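Local coordinates for F1 capsule-anchoring protein (Yersinia pestis, PDB 2XET) that probably helps assemble and secrete F1 capsular antigen subunits across the outer membrane, as the C-terminal domain of the Caf1A usher, at residues A[50-55]-A[60-65]. Numbering follows the deposited sequence.
Sequences KILVKW and NQSCSS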
ATOM      1  N   LYS A  50       6.196   5.842   1.384  1.00  9.42           N
ATOM      2  CA  LYS A  50       6.604   4.825   0.420  1.00  9.65           C
ATOM      3  C   LYS A  50       6.380   3.482   1.101  1.00  8.67           C
ATOM      4  O   LYS A  50       6.764   3.303   2.263  1.00  8.86           O
ATOM      5  CB  LYS A  50       8.079   4.974   0.037  1.00  9.55           C
ATOM      6  CG  LYS A  50       8.349   6.242  -0.806  1.00 11.04           C
ATOM      7  CD  LYS A  50       9.814   6.377  -1.196  1.00 13.41           C
ATOM      8  CE  LYS A  50      10.032   7.717  -1.894  1.00 18.06           C
ATOM      9  NZ  LYS A  50       9.371   7.726  -3.228  1.00 21.78           N
ATOM     10  N   ILE A  51       5.744   2.565   0.382  1.00  8.48           N
ATOM     11  CA  ILE A  51       5.467   1.228   0.930  1.00  7.83           C
ATOM     12  C   ILE A  51       6.049   0.088   0.100  1.00  7.72           C
ATOM     13  O   ILE A  51       6.311   0.241  -1.105  1.00  7.29           O
ATOM     14  CB  ILE A  51       3.935   0.999   1.150  1.00  7.86           C
ATOM     15  CG1 ILE A  51       3.176   1.062  -0.187  1.00  6.55           C
ATOM     16  CG2 ILE A  51       3.370   1.990   2.202  1.00  8.08           C
ATOM     17  CD1 ILE A  51       1.681   0.679  -0.108  1.00  6.52           C
ATOM     18  N   LEU A  52       6.304  -1.032   0.785  1.00  7.11           N
ATOM     19  CA  LEU A  52       6.672  -2.288   0.172  1.00  7.52           C
ATOM     20  C   LEU A  52       5.515  -3.245   0.399  1.00  7.45           C
ATOM     21  O   LEU A  52       4.954  -3.300   1.497  1.00  7.16           O
ATOM     22  CB  LEU A  52       7.921  -2.861   0.847  1.00  7.38           C
ATOM     23  CG  LEU A  52       8.478  -4.179   0.290  1.00  8.70           C
ATOM     24  CD1 LEU A  52       8.972  -4.073  -1.167  1.00  9.08           C
ATOM     25  CD2 LEU A  52       9.575  -4.744   1.207  1.00  8.51           C
ATOM     26  N   VAL A  53       5.180  -3.998  -0.646  1.00  7.51           N
ATOM     27  CA  VAL A  53       4.101  -4.963  -0.599  1.00  7.31           C
ATOM     28  C   VAL A  53       4.746  -6.289  -0.997  1.00  7.60           C
ATOM     29  O   VAL A  53       5.379  -6.375  -2.056  1.00  7.24           O
ATOM     30  CB  VAL A  53       2.949  -4.533  -1.525  1.00  8.39           C
ATOM     31  CG1 VAL A  53       1.798  -5.516  -1.445  1.00  8.06           C
ATOM     32  CG2 VAL A  53       2.485  -3.109  -1.148  1.00  7.37           C
ATOM     33  N   LYS A  54       4.635  -7.305  -0.140  1.00  7.20           N
ATOM     34  CA  LYS A  54       5.465  -8.506  -0.300  1.00  7.75           C
ATOM     35  C   LYS A  54       4.669  -9.802  -0.096  1.00  7.58           C
ATOM     36  O   LYS A  54       3.879  -9.885   0.850  1.00  8.00           O
ATOM     37  CB  LYS A  54       6.657  -8.445   0.667  1.00  8.45           C
ATOM     38  CG  LYS A  54       7.754  -9.503   0.424  1.00  8.97           C
ATOM     39  CD  LYS A  54       8.927  -9.291   1.374  1.00 10.99           C
ATOM     40  CE  LYS A  54       9.989 -10.375   1.205  1.00 17.44           C
ATOM     41  NZ  LYS A  54      11.079 -10.159   2.211  1.00 20.70           N
ATOM     42  N   TRP A  55       4.861 -10.772  -0.999  1.00  7.22           N
ATOM     43  CA  TRP A  55       4.236 -12.105  -0.877  1.00  7.99           C
ATOM     44  C   TRP A  55       5.238 -13.253  -1.076  1.00  8.71           C
ATOM     45  O   TRP A  55       4.853 -14.419  -1.114  1.00 10.52           O
ATOM     46  CB  TRP A  55       3.051 -12.264  -1.855  1.00  8.09           C
ATOM     47  CG  TRP A  55       3.420 -11.925  -3.263  1.00  7.47           C
ATOM     48  CD1 TRP A  55       3.809 -12.798  -4.245  1.00  8.68           C
ATOM     49  CD2 TRP A  55       3.432 -10.614  -3.859  1.00  8.17           C
ATOM     50  NE1 TRP A  55       4.101 -12.113  -5.396  1.00  8.10           N
ATOM     51  CE2 TRP A  55       3.851 -10.777  -5.205  1.00  8.17           C
ATOM     52  CE3 TRP A  55       3.129  -9.322  -3.396  1.00  8.98           C
ATOM     53  CZ2 TRP A  55       4.011  -9.686  -6.084  1.00  8.65           C
ATOM     54  CZ3 TRP A  55       3.256  -8.236  -4.284  1.00  7.86           C
ATOM     55  CH2 TRP A  55       3.711  -8.431  -5.608  1.00  7.79           C
ATOM     56  N   ASN A  60      10.229 -10.635  -8.455  1.00  9.23           N
ATOM     57  CA  ASN A  60       8.837 -10.474  -8.892  1.00  8.96           C
ATOM     58  C   ASN A  60       7.817 -10.899  -7.836  1.00  8.10           C
ATOM     59  O   ASN A  60       6.638 -11.072  -8.153  1.00  8.59           O
ATOM     60  CB  ASN A  60       8.581 -11.180 -10.230  1.00  9.17           C
ATOM     61  CG  ASN A  60       7.720 -10.348 -11.173  1.00 12.23           C
ATOM     62  OD1 ASN A  60       7.878  -9.121 -11.271  1.00 13.70           O
ATOM     63  ND2 ASN A  60       6.811 -11.011 -11.884  1.00 14.58           N
ATOM     64  N   GLN A  61       8.262 -11.020  -6.586  1.00  6.71           N
ATOM     65  CA  GLN A  61       7.345 -11.377  -5.479  1.00  6.75           C
ATOM     66  C   GLN A  61       7.151 -10.254  -4.472  1.00  7.07           C
ATOM     67  O   GLN A  61       6.703 -10.474  -3.349  1.00  6.15           O
ATOM     68  CB  GLN A  61       7.736 -12.697  -4.808  1.00  6.77           C
ATOM     69  CG  GLN A  61       7.708 -13.871  -5.765  1.00  8.00           C
ATOM     70  CD  GLN A  61       8.139 -15.186  -5.136  1.00  9.16           C
ATOM     71  OE1 GLN A  61       8.892 -15.213  -4.164  1.00 10.39           O
ATOM     72  NE2 GLN A  61       7.673 -16.285  -5.712  1.00 10.84           N
ATOM     73  N   SER A  62       7.506  -9.045  -4.895  1.00  6.51           N
ATOM     74  CA  SER A  62       7.181  -7.851  -4.122  1.00  6.82           C
ATOM     75  C   SER A  62       7.045  -6.688  -5.093  1.00  7.09           C
ATOM     76  O   SER A  62       7.468  -6.760  -6.251  1.00  5.61           O
ATOM     77  CB  SER A  62       8.279  -7.558  -3.091  1.00  7.78           C
ATOM     78  OG  SER A  62       9.453  -7.076  -3.726  1.00  8.21           O
ATOM     79  N   CYS A  63       6.463  -5.607  -4.602  1.00  6.14           N
ATOM     80  CA  CYS A  63       6.297  -4.394  -5.412  1.00  7.20           C
ATOM     81  C   CYS A  63       6.329  -3.158  -4.515  1.00  7.09           C
ATOM     82  O   CYS A  63       6.136  -3.266  -3.290  1.00  7.74           O
ATOM     83  CB  CYS A  63       5.034  -4.465  -6.270  1.00  6.91           C
ATOM     84  SG  CYS A  63       3.496  -4.751  -5.354  1.00 11.52           S
ATOM     85  N   SER A  64       6.581  -1.998  -5.112  1.00  7.10           N
ATOM     86  CA  SER A  64       6.761  -0.771  -4.345  1.00  7.71           C
ATOM     87  C   SER A  64       5.794   0.302  -4.814  1.00  8.16           C
ATOM     88  O   SER A  64       5.563   0.448  -6.012  1.00  8.14           O
ATOM     89  CB  SER A  64       8.201  -0.262  -4.477  1.00  8.49           C
ATOM     90  OG  SER A  64       9.114  -1.239  -3.963  1.00 10.37           O
ATOM     91  N   SER A  65       5.259   1.067  -3.866  1.00  7.48           N
ATOM     92  CA  SER A  65       4.284   2.117  -4.179  1.00  8.23           C
ATOM     93  C   SER A  65       4.554   3.411  -3.396  1.00  7.96           C
ATOM     94  O   SER A  65       4.975   3.374  -2.240  1.00  7.84           O
ATOM     95  CB  SER A  65       2.864   1.634  -3.789  1.00  8.34           C
ATOM     96  OG  SER A  65       2.405   0.590  -4.629  1.00 12.39           O
TER
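I51 and S65 exchange two backbone hydrogen bonds. I51 N to S65 O is the shorter, at 2.8 Å, and nearly straight; S65 N returns a bond to I51 O. V53 and C63 form a second such pair: V53 N bonds to C63 O, and C63 N to V53 O at 2.9 Å. W55 N, just past the strand end, gives a fifth bond to Q61 O at 3.0 Å. L52 with S64 and K54 with S62 are the non-hydrogen-bonded pairs between. The two strands, 48-54 and 62-68, make an antiparallel beta hairpin in a mixed sheet, within a PapC C-terminal domain of the transthyretin clan.

The W55 ring folds back over Q61, where the loop enters the second strand. With chi1 at 52°, W55 turns its indole toward the 60-65 segment, and one face lies on the Q61 carbonyl, with O 3.3 Å above the plane, and on S62 N nearer the rim. C63 SG meets the same ring at its edge, 3.7 Å from W55 CZ3. That sulfur is in the disulfide to C85 on strand 79-87, and V53 CB packs beside it. I51, V53, C63 and S65 point to one face of the sheet, and all four are buried. Here I51 CG1 lies 3.7 Å from S65 CB, while S65 OG bonds to T84 O. On the face of L52, K54, S62 and S64, L52 CD1 reaches across to C63 O, 3.6 Å away, and lies near S62 OG and S64 OG. Both hydroxyls are hydrogen-bonded to N88 ND2.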